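Local atomic coordinates of aminotransferase class I and II (PDB entry 3OP7), a protein that probably catalyses pyridoxal 5'-phosphate-dependent transfer of an amino group between an amino acid and a keto acid, as class I and II aminotransferases do. Residues A[8-13]-A[333-339]; A[26-30]-A[306-310]; A[325-330]-A[363-367]. All blocks are in the same frame, centred on the assembly; numbering follows the deposited sequence. Where two conformers were deposited one is given.

All three contacts belong to the small domain of a fold-type I aminotransferase, built from the N-terminal segment and the C-terminal part of the chain. Contacts 1 and 2 both reach its antiparallel sheet, their centres 14 Å apart, and touch where G337 CA meets F310 CZ at 4.0 Å. Contact 3 lies farther out, its centre 16 Å from that of contact 1; L334 CD1 packs on L326 CD2 at 3.6 Å to join the two. Contacts 2 and 3 do not touch, their nearest atoms being about 9 Å apart. Contact 2 is linked to the cofactor region: I29 O accepts from S225 OG, three residues beyond K222, the lysine that carries pyridoxal phosphate.

Contact 1 (A[8-13]-A[333-339]); sequences GVEEWL and LLVPGNR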
loop_
_atom_site.group_PDB
_atom_site.type_symbol
_atom_site.label_atom_id
_atom_site.label_comp_id
_atom_site.label_asym_id
_atom_site.label_seq_id
_atom_site.Cartn_x
_atom_site.Cartn_y
_atom_site.Cartn_z
ATOM N N GLY A 8 4.262 -5.434 16.270
ATOM C CA GLY A 8 3.950 -5.451 17.676
ATOM C C GLY A 8 2.985 -4.389 18.145
ATOM O O GLY A 8 2.053 -4.696 18.887
ATOM N N VAL A 9 3.222 -3.143 17.764
ATOM C CA VAL A 9 2.287 -2.058 18.148
ATOM C C VAL A 9 0.901 -2.344 17.570
ATOM O O VAL A 9 -0.110 -2.216 18.246
ATOM C CB VAL A 9 2.809 -0.730 17.683
ATOM C CG1 VAL A 9 1.714 0.359 17.833
ATOM C CG2 VAL A 9 4.128 -0.408 18.431
ATOM N N GLU A 10 0.870 -2.791 16.314
ATOM C CA GLU A 10 -0.392 -3.136 15.638
ATOM C C GLU A 10 -1.240 -4.198 16.371
ATOM O O GLU A 10 -2.463 -4.049 16.575
ATOM C CB GLU A 10 -0.099 -3.606 14.174
ATOM C CG GLU A 10 -1.342 -3.882 13.378
ATOM C CD GLU A 10 -1.037 -4.294 11.900
ATOM O OE1 GLU A 10 0.135 -4.452 11.565
ATOM O OE2 GLU A 10 -2.015 -4.449 11.133
ATOM N N GLU A 11 -0.597 -5.285 16.787
ATOM C CA GLU A 11 -1.290 -6.364 17.453
ATOM C C GLU A 11 -1.896 -5.817 18.771
ATOM O O GLU A 11 -3.044 -6.099 19.113
ATOM C CB GLU A 11 -0.304 -7.512 17.732
ATOM C CG GLU A 11 -0.972 -8.820 18.241
ATOM C CD GLU A 11 -1.223 -8.847 19.760
ATOM O OE1 GLU A 11 -0.515 -8.118 20.503
ATOM O OE2 GLU A 11 -2.147 -9.588 20.217
ATOM N N TRP A 12 -1.105 -5.033 19.496
ATOM C CA TRP A 12 -1.593 -4.424 20.754
ATOM C C TRP A 12 -2.824 -3.553 20.490
ATOM O O TRP A 12 -3.840 -3.738 21.154
ATOM C CB TRP A 12 -0.496 -3.578 21.382
ATOM C CG TRP A 12 -0.962 -2.756 22.532
ATOM C CD1 TRP A 12 -1.265 -1.425 22.512
ATOM C CD2 TRP A 12 -1.109 -3.192 23.879
ATOM N NE1 TRP A 12 -1.640 -1.014 23.787
ATOM C CE2 TRP A 12 -1.557 -2.086 24.635
ATOM C CE3 TRP A 12 -0.971 -4.430 24.509
ATOM C CZ2 TRP A 12 -1.827 -2.183 26.012
ATOM C CZ3 TRP A 12 -1.216 -4.527 25.870
ATOM C CH2 TRP A 12 -1.663 -3.408 26.602
ATOM N N LEU A 13 -2.713 -2.633 19.531
ATOM C CA LEU A 13 -3.836 -1.758 19.168
ATOM C C LEU A 13 -5.037 -2.548 18.635
ATOM O O LEU A 13 -6.186 -2.259 19.023
ATOM C CB LEU A 13 -3.427 -0.664 18.196
ATOM C CG LEU A 13 -2.373 0.310 18.723
ATOM C CD1 LEU A 13 -1.865 1.275 17.684
ATOM C CD2 LEU A 13 -2.904 1.066 20.003
ATOM N N LEU A 333 -5.411 4.059 27.642
ATOM C CA LEU A 333 -4.611 3.231 26.728
ATOM C C LEU A 333 -3.278 3.886 26.450
ATOM O O LEU A 333 -3.220 5.050 26.037
ATOM C CB LEU A 333 -5.347 2.953 25.426
ATOM C CG LEU A 333 -4.672 1.930 24.475
ATOM C CD1 LEU A 333 -4.738 0.512 25.057
ATOM C CD2 LEU A 333 -5.284 1.987 23.086
ATOM N N LEU A 334 -2.215 3.109 26.702
ATOM C CA LEU A 334 -0.839 3.442 26.373
ATOM C C LEU A 334 -0.333 2.281 25.524
ATOM O O LEU A 334 -1.061 1.274 25.358
ATOM C CB LEU A 334 -0.007 3.517 27.674
ATOM C CG LEU A 334 -0.305 4.687 28.625
ATOM C CD1 LEU A 334 0.317 4.443 29.998
ATOM C CD2 LEU A 334 0.253 5.951 28.023
ATOM N N VAL A 335 0.897 2.381 25.019
ATOM C CA VAL A 335 1.568 1.222 24.398
ATOM C C VAL A 335 2.733 0.824 25.303
ATOM O O VAL A 335 3.608 1.645 25.569
ATOM C CB VAL A 335 2.034 1.467 22.980
ATOM C CG1 VAL A 335 2.647 0.131 22.383
ATOM C CG2 VAL A 335 0.845 1.970 22.126
ATOM N N PRO A 336 2.724 -0.420 25.810
ATOM C CA PRO A 336 3.785 -0.766 26.762
ATOM C C PRO A 336 5.128 -0.979 26.091
ATOM O O PRO A 336 5.179 -1.393 24.908
ATOM C CB PRO A 336 3.302 -2.086 27.377
ATOM C CG PRO A 336 2.446 -2.703 26.339
ATOM C CD PRO A 336 1.782 -1.535 25.621
ATOM N N GLY A 337 6.196 -0.720 26.855
ATOM C CA GLY A 337 7.543 -0.650 26.318
ATOM C C GLY A 337 8.111 -1.941 25.757
ATOM O O GLY A 337 8.965 -1.888 24.884
ATOM N N ASN A 338 7.651 -3.082 26.261
ATOM C CA ASN A 338 8.066 -4.385 25.729
ATOM C C ASN A 338 7.713 -4.555 24.261
ATOM O O ASN A 338 8.334 -5.360 23.574
ATOM C CB ASN A 338 7.446 -5.526 26.542
ATOM C CG ASN A 338 5.935 -5.505 26.468
ATOM O OD1 ASN A 338 5.331 -4.505 26.825
ATOM N ND2 ASN A 338 5.328 -6.584 25.984
ATOM N N ARG A 339 6.725 -3.809 23.764
ATOM C CA ARG A 339 6.391 -3.841 22.331
ATOM C C ARG A 339 7.474 -3.168 21.463
ATOM O O ARG A 339 7.440 -3.305 20.217
ATOM C CB ARG A 339 5.024 -3.199 22.065
ATOM C CG ARG A 339 3.836 -3.857 22.792
ATOM C CD ARG A 339 3.669 -5.296 22.354
ATOM N NE ARG A 339 2.601 -6.066 22.996
ATOM C CZ ARG A 339 1.659 -6.747 22.351
ATOM N NH1 ARG A 339 1.589 -6.723 21.008
ATOM N NH2 ARG A 339 0.797 -7.471 23.041
#
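W12, on the N-terminal helix 8-16, meets strand 335-336 and, with E11, R339 in the 3-10 turn after it, at the edge of the antiparallel sheet in the small domain of this fold-type I aminotransferase. The indole and the arginine share the contact about equally. With CG anti to the backbone N (chi1 171°), W12 reaches away from its helix to P336, whose CD sits over the six-membered ring, 3.6 Å from its centroid, in a CH-pi contact. The indole nitrogen is used as well: NE1 donates to L334 O at 2.8 Å, in the carbonyl plane but tilted 30° from the indole plane, and the bond is bent, with an N-H...O angle of 130°. V335 CG2 packs on CD1 of the pyrrole, L333 CD1 spans NE1 and CZ2, and L13 CD2 extends this apolar patch to L333 CD2 at 4.0 Å. W12 also touches E320 and L324 on helix 319-330.

R339 supplies the charged part. Its chain bends at chi2 and brings the guanidinium across W12 CB, which lies over one of its faces. In a salt bridge, both terminal nitrogens, end-on, grip a single carboxylate oxygen, E11 OE1, NH1 at 2.6 Å and NH2 at 2.9 Å; the carboxylate and guanidinium are nearly coplanar. NE is turned to a second acid, E320, so the arginine joins two glutamates from different helices, which probably hold the guanidinium in place. E11 also packs on D246 of the second subunit. Back on the helix, G8 O takes two donors from opposite faces of its plane: W12 N, in the regular helical bond, and R339 NH1 at 3.0 Å.

Contact 2 (A[26-30]-A[306-310]); sequences GVSIS and VSTSF
V27 and T308 lie side by side with their side chains pointing the same way, while S307, beside them, makes the one direct hydrogen bond between the segments. V27 CG1, anti to the carbonyl carbon (chi1 -75°), runs along T308 and comes to 3.4 Å from its OG1 and 3.6 Å from its CB. The threonine hydroxyl looks elsewhere for its polar partner, to P166 O, so its contact with V27 CG1 is plain van der Waals. In the backbone, V27 CA comes within 3.4 Å of S307 O in a CA-H...O contact.

S307 is turned differently. Its OG sits between the backbone N and the carbonyl carbon (chi1 60°), which swings the hydroxyl across to V27 O. It donates there at 2.6 Å from above the carbonyl plane, not along a lone pair. V27 O is also hydrogen-bonded to Y196 OH, so this buried carbonyl is held by two hydroxyls. I29 also reaches the serine, CG1 lying 3.8 Å from S307 CB; its side chain packs as well on N277, I280 and L281 of helix 270-294. A water lies between the backbones, 2.8 Å from S28 O and 3.0 Å from S307 O, though it has more acceptors around it than protons to give.

The loop after strand 22-23 is thereby fastened to the run leading into strand 309-313, and I29 O, two residues on from V27, accepts from S225 OG, close in sequence to the cofactor-bearing K222. This is consistent with the N-terminal segment of fold-type I aminotransferases, which runs near the active site.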
loop_
_atom_site.group_PDB
_atom_site.type_symbol
_atom_site.label_atom_id
_atom_site.label_comp_id
_atom_site.label_asym_id
_atom_site.label_seq_id
_atom_site.Cartn_x
_atom_site.Cartn_y
_atom_site.Cartn_z
ATOM N N GLY A 26 -2.136 6.802 20.503
ATOM C CA GLY A 26 -1.806 7.304 19.144
ATOM C C GLY A 26 -0.713 8.360 19.247
ATOM O O GLY A 26 -0.726 9.178 20.170
ATOM N N VAL A 27 0.188 8.380 18.273
ATOM C CA VAL A 27 1.328 9.301 18.252
ATOM C C VAL A 27 1.259 10.275 17.059
ATOM O O VAL A 27 2.286 10.761 16.562
ATOM C CB VAL A 27 2.665 8.525 18.255
ATOM C CG1 VAL A 27 2.950 7.962 19.659
ATOM C CG2 VAL A 27 2.668 7.427 17.166
ATOM N N SER A 28 0.028 10.623 16.675
ATOM C CA SER A 28 -0.181 11.654 15.692
ATOM C C SER A 28 -0.605 12.960 16.388
ATOM O O SER A 28 -0.584 13.068 17.631
ATOM C CB SER A 28 -1.219 11.194 14.652
ATOM O OG SER A 28 -1.026 11.956 13.473
ATOM N N ILE A 29 -0.913 13.972 15.589
ATOM C CA ILE A 29 -1.386 15.274 16.130
ATOM C C ILE A 29 -2.837 15.388 15.669
ATOM O O ILE A 29 -3.070 15.184 14.456
ATOM C CB ILE A 29 -0.574 16.444 15.568
ATOM C CG1 ILE A 29 0.933 16.301 15.926
ATOM C CG2 ILE A 29 -1.190 17.795 16.095
ATOM C CD1 ILE A 29 1.903 17.349 15.248
ATOM N N SER A 30 -3.769 15.676 16.573
ATOM C CA SER A 30 -5.220 15.810 16.313
ATOM C C SER A 30 -5.523 16.062 14.845
ATOM O O SER A 30 -5.196 17.106 14.296
ATOM C CB SER A 30 -5.832 16.941 17.114
ATOM O OG SER A 30 -5.665 16.698 18.507
ATOM N N VAL A 306 8.031 16.697 19.260
ATOM C CA VAL A 306 7.275 15.856 18.347
ATOM C C VAL A 306 6.269 15.062 19.167
ATOM O O VAL A 306 6.437 14.879 20.369
ATOM C CB VAL A 306 8.201 14.914 17.490
ATOM C CG1 VAL A 306 9.170 15.749 16.606
ATOM C CG2 VAL A 306 8.998 13.956 18.358
ATOM N N SER A 307 5.264 14.527 18.504
ATOM C CA SER A 307 4.085 13.926 19.162
ATOM C C SER A 307 4.260 12.481 19.680
ATOM O O SER A 307 3.267 11.720 19.726
ATOM C CB SER A 307 2.888 13.969 18.152
ATOM O OG SER A 307 3.120 13.248 16.928
ATOM N N THR A 308 5.492 12.049 20.004
ATOM C CA THR A 308 5.665 10.756 20.673
ATOM C C THR A 308 6.594 10.957 21.860
ATOM O O THR A 308 7.451 11.845 21.868
ATOM C CB THR A 308 6.147 9.622 19.749
ATOM O OG1 THR A 308 6.249 8.372 20.489
ATOM C CG2 THR A 308 7.488 9.973 19.070
ATOM N N SER A 309 6.348 10.203 22.922
ATOM C CA SER A 309 7.236 10.221 24.072
ATOM C C SER A 309 7.321 8.829 24.680
ATOM O O SER A 309 6.476 7.956 24.433
ATOM C CB SER A 309 6.794 11.236 25.169
ATOM O OG SER A 309 5.569 10.843 25.768
ATOM N N PHE A 310 8.355 8.626 25.487
ATOM C CA PHE A 310 8.676 7.282 26.009
ATOM C C PHE A 310 9.011 7.522 27.459
ATOM O O PHE A 310 10.082 8.028 27.779
ATOM C CB PHE A 310 9.832 6.659 25.252
ATOM C CG PHE A 310 9.856 5.141 25.246
ATOM C CD1 PHE A 310 8.726 4.398 25.000
ATOM C CD2 PHE A 310 11.048 4.468 25.476
ATOM C CE1 PHE A 310 8.776 2.995 24.945
ATOM C CE2 PHE A 310 11.108 3.091 25.460
ATOM C CZ PHE A 310 9.970 2.347 25.162
HETATM O O HOH W 1 0.287 12.207 20.102
#

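Contact 3 (A[325-330]-A[363-367]); sequences QLLQEH and KLSQF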
loop_
_atom_site.group_PDB
_atom_site.type_symbol
_atom_site.label_atom_id
_atom_site.label_comp_id
_atom_site.label_asym_id
_atom_site.label_seq_id
_atom_site.Cartn_x
_atom_site.Cartn_y
_atom_site.Cartn_z
ATOM N N GLN A 325 -3.715 -3.655 33.020
ATOM C CA GLN A 325 -4.421 -3.308 34.250
ATOM C C GLN A 325 -4.938 -1.880 34.246
ATOM O O GLN A 325 -6.070 -1.642 34.642
ATOM C CB GLN A 325 -3.515 -3.500 35.448
ATOM C CG GLN A 325 -3.245 -4.934 35.778
ATOM C CD GLN A 325 -2.476 -5.076 37.093
ATOM O OE1 GLN A 325 -1.682 -6.009 37.263
ATOM N NE2 GLN A 325 -2.692 -4.135 38.013
ATOM N N LEU A 326 -4.106 -0.936 33.818
ATOM C CA LEU A 326 -4.525 0.468 33.683
ATOM C C LEU A 326 -5.725 0.593 32.734
ATOM O O LEU A 326 -6.704 1.315 33.009
ATOM C CB LEU A 326 -3.365 1.310 33.155
ATOM C CG LEU A 326 -3.673 2.757 32.772
ATOM C CD1 LEU A 326 -3.940 3.599 34.032
ATOM C CD2 LEU A 326 -2.557 3.310 31.901
ATOM N N LEU A 327 -5.667 -0.144 31.639
ATOM C CA LEU A 327 -6.765 -0.146 30.678
ATOM C C LEU A 327 -8.047 -0.707 31.315
ATOM O O LEU A 327 -9.101 -0.073 31.230
ATOM C CB LEU A 327 -6.378 -0.936 29.419
ATOM C CG LEU A 327 -7.425 -1.073 28.308
ATOM C CD1 LEU A 327 -7.763 0.301 27.756
ATOM C CD2 LEU A 327 -6.891 -1.975 27.177
ATOM N N GLN A 328 -7.963 -1.868 31.967
ATOM C CA GLN A 328 -9.129 -2.537 32.553
ATOM C C GLN A 328 -9.747 -1.692 33.672
ATOM O O GLN A 328 -10.968 -1.559 33.784
ATOM C CB GLN A 328 -8.725 -3.913 33.113
ATOM C CG GLN A 328 -8.326 -4.957 32.055
ATOM C CD GLN A 328 -7.609 -6.162 32.655
ATOM O OE1 GLN A 328 -7.542 -6.323 33.873
ATOM N NE2 GLN A 328 -7.068 -7.014 31.792
ATOM N N GLU A 329 -8.881 -1.136 34.507
ATOM C CA GLU A 329 -9.322 -0.394 35.691
ATOM C C GLU A 329 -9.714 1.083 35.476
ATOM O O GLU A 329 -10.567 1.588 36.210
ATOM C CB GLU A 329 -8.255 -0.477 36.782
ATOM C CG GLU A 329 -8.081 -1.879 37.319
ATOM C CD GLU A 329 -7.249 -1.915 38.601
ATOM O OE1 GLU A 329 -7.290 -0.938 39.381
ATOM O OE2 GLU A 329 -6.550 -2.922 38.823
ATOM N N HIS A 330 -9.072 1.770 34.540
ATOM C CA HIS A 330 -9.302 3.215 34.318
ATOM C C HIS A 330 -9.586 3.624 32.896
ATOM O O HIS A 330 -9.869 4.805 32.630
ATOM C CB HIS A 330 -8.114 4.011 34.835
ATOM C CG HIS A 330 -7.896 3.830 36.297
ATOM N ND1 HIS A 330 -8.781 4.307 37.238
ATOM C CD2 HIS A 330 -6.940 3.164 36.982
ATOM C CE1 HIS A 330 -8.358 3.968 38.441
ATOM N NE2 HIS A 330 -7.238 3.281 38.313
ATOM N N LYS A 363 -5.902 10.035 35.526
ATOM C CA LYS A 363 -6.222 8.637 35.809
ATOM C C LYS A 363 -4.975 7.760 35.940
ATOM O O LYS A 363 -4.959 6.829 36.738
ATOM C CB LYS A 363 -7.176 8.059 34.759
ATOM C CG LYS A 363 -8.613 8.647 34.796
ATOM C CD LYS A 363 -9.417 8.183 36.023
ATOM C CE LYS A 363 -10.927 8.360 35.832
ATOM N NZ LYS A 363 -11.679 8.316 37.130
ATOM N N LEU A 364 -3.945 8.046 35.149
ATOM C CA LEU A 364 -2.657 7.356 35.273
ATOM C C LEU A 364 -2.050 7.613 36.648
ATOM O O LEU A 364 -1.562 6.683 37.297
ATOM C CB LEU A 364 -1.690 7.818 34.178
ATOM C CG LEU A 364 -0.318 7.149 34.143
ATOM C CD1 LEU A 364 -0.419 5.613 34.255
ATOM C CD2 LEU A 364 0.463 7.563 32.876
ATOM N N SER A 365 -2.104 8.860 37.108
ATOM C CA SER A 365 -1.621 9.181 38.472
ATOM C C SER A 365 -2.426 8.468 39.571
ATOM O O SER A 365 -1.861 8.054 40.587
ATOM C CB SER A 365 -1.637 10.693 38.724
ATOM O OG SER A 365 -0.647 11.316 37.928
ATOM N N GLN A 366 -3.735 8.329 39.358
ATOM C CA GLN A 366 -4.591 7.550 40.271
ATOM C C GLN A 366 -4.120 6.099 40.373
ATOM O O GLN A 366 -3.996 5.548 41.467
ATOM C CB GLN A 366 -6.048 7.560 39.793
ATOM C CG GLN A 366 -6.915 8.745 40.246
ATOM C CD GLN A 366 -8.334 8.610 39.713
ATOM O OE1 GLN A 366 -8.891 7.511 39.720
ATOM N NE2 GLN A 366 -8.919 9.713 39.233
ATOM N N PHE A 367 -3.862 5.494 39.215
ATOM C CA PHE A 367 -3.351 4.138 39.138
ATOM C C PHE A 367 -1.992 4.039 39.840
ATOM O O PHE A 367 -1.769 3.129 40.637
ATOM C CB PHE A 367 -3.245 3.712 37.660
ATOM C CG PHE A 367 -2.994 2.252 37.468
ATOM C CD1 PHE A 367 -3.859 1.301 38.002
ATOM C CD2 PHE A 367 -1.893 1.816 36.743
ATOM C CE1 PHE A 367 -3.621 -0.069 37.818
ATOM C CE2 PHE A 367 -1.654 0.459 36.564
ATOM C CZ PHE A 367 -2.517 -0.483 37.094
#
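F367 is the knob of this helix pair, its side chain sitting in a hole formed by Q325, L326, E329 and H330. The apolar contacts come mainly from L326: its CB lies over one face of the phenyl ring, 4.2 Å from the centroid and in CH-pi geometry, while CD1 presses on F367 CB at 3.7 Å. The other methyl, CD2, turns to L364 CD1 at 3.9 Å, the two leucines crossing at about a right angle. At the far end of the ring, Q325 CB meets F367 CZ at 3.6 Å.

The axes of segments 325-330 and 363-367, on helices 319-330 and 354-368, come within 10.6 Å at 108°, a steep crossing on the outer side of the small domain, where L326 and K363 also pack on V332 of strand 332-333 and F322 and F371 add edge-to-face contacts to F367.

The aromatic pair is H330 with F367. The rings meet rim to rim with planes 71° apart, F367 CD1 lying in the imidazole plane at 3.7 Å from H330 CD2. Over one imidazole face lies the backbone oxygen K363 O.

Polar groups approach only loosely. The E329 carboxylate stands perpendicular to the phenyl ring, OE1 near the ring plane and 4.1 Å from F367 CE1, and Q366 OE1 comes to 3.8 Å from H330 CE1.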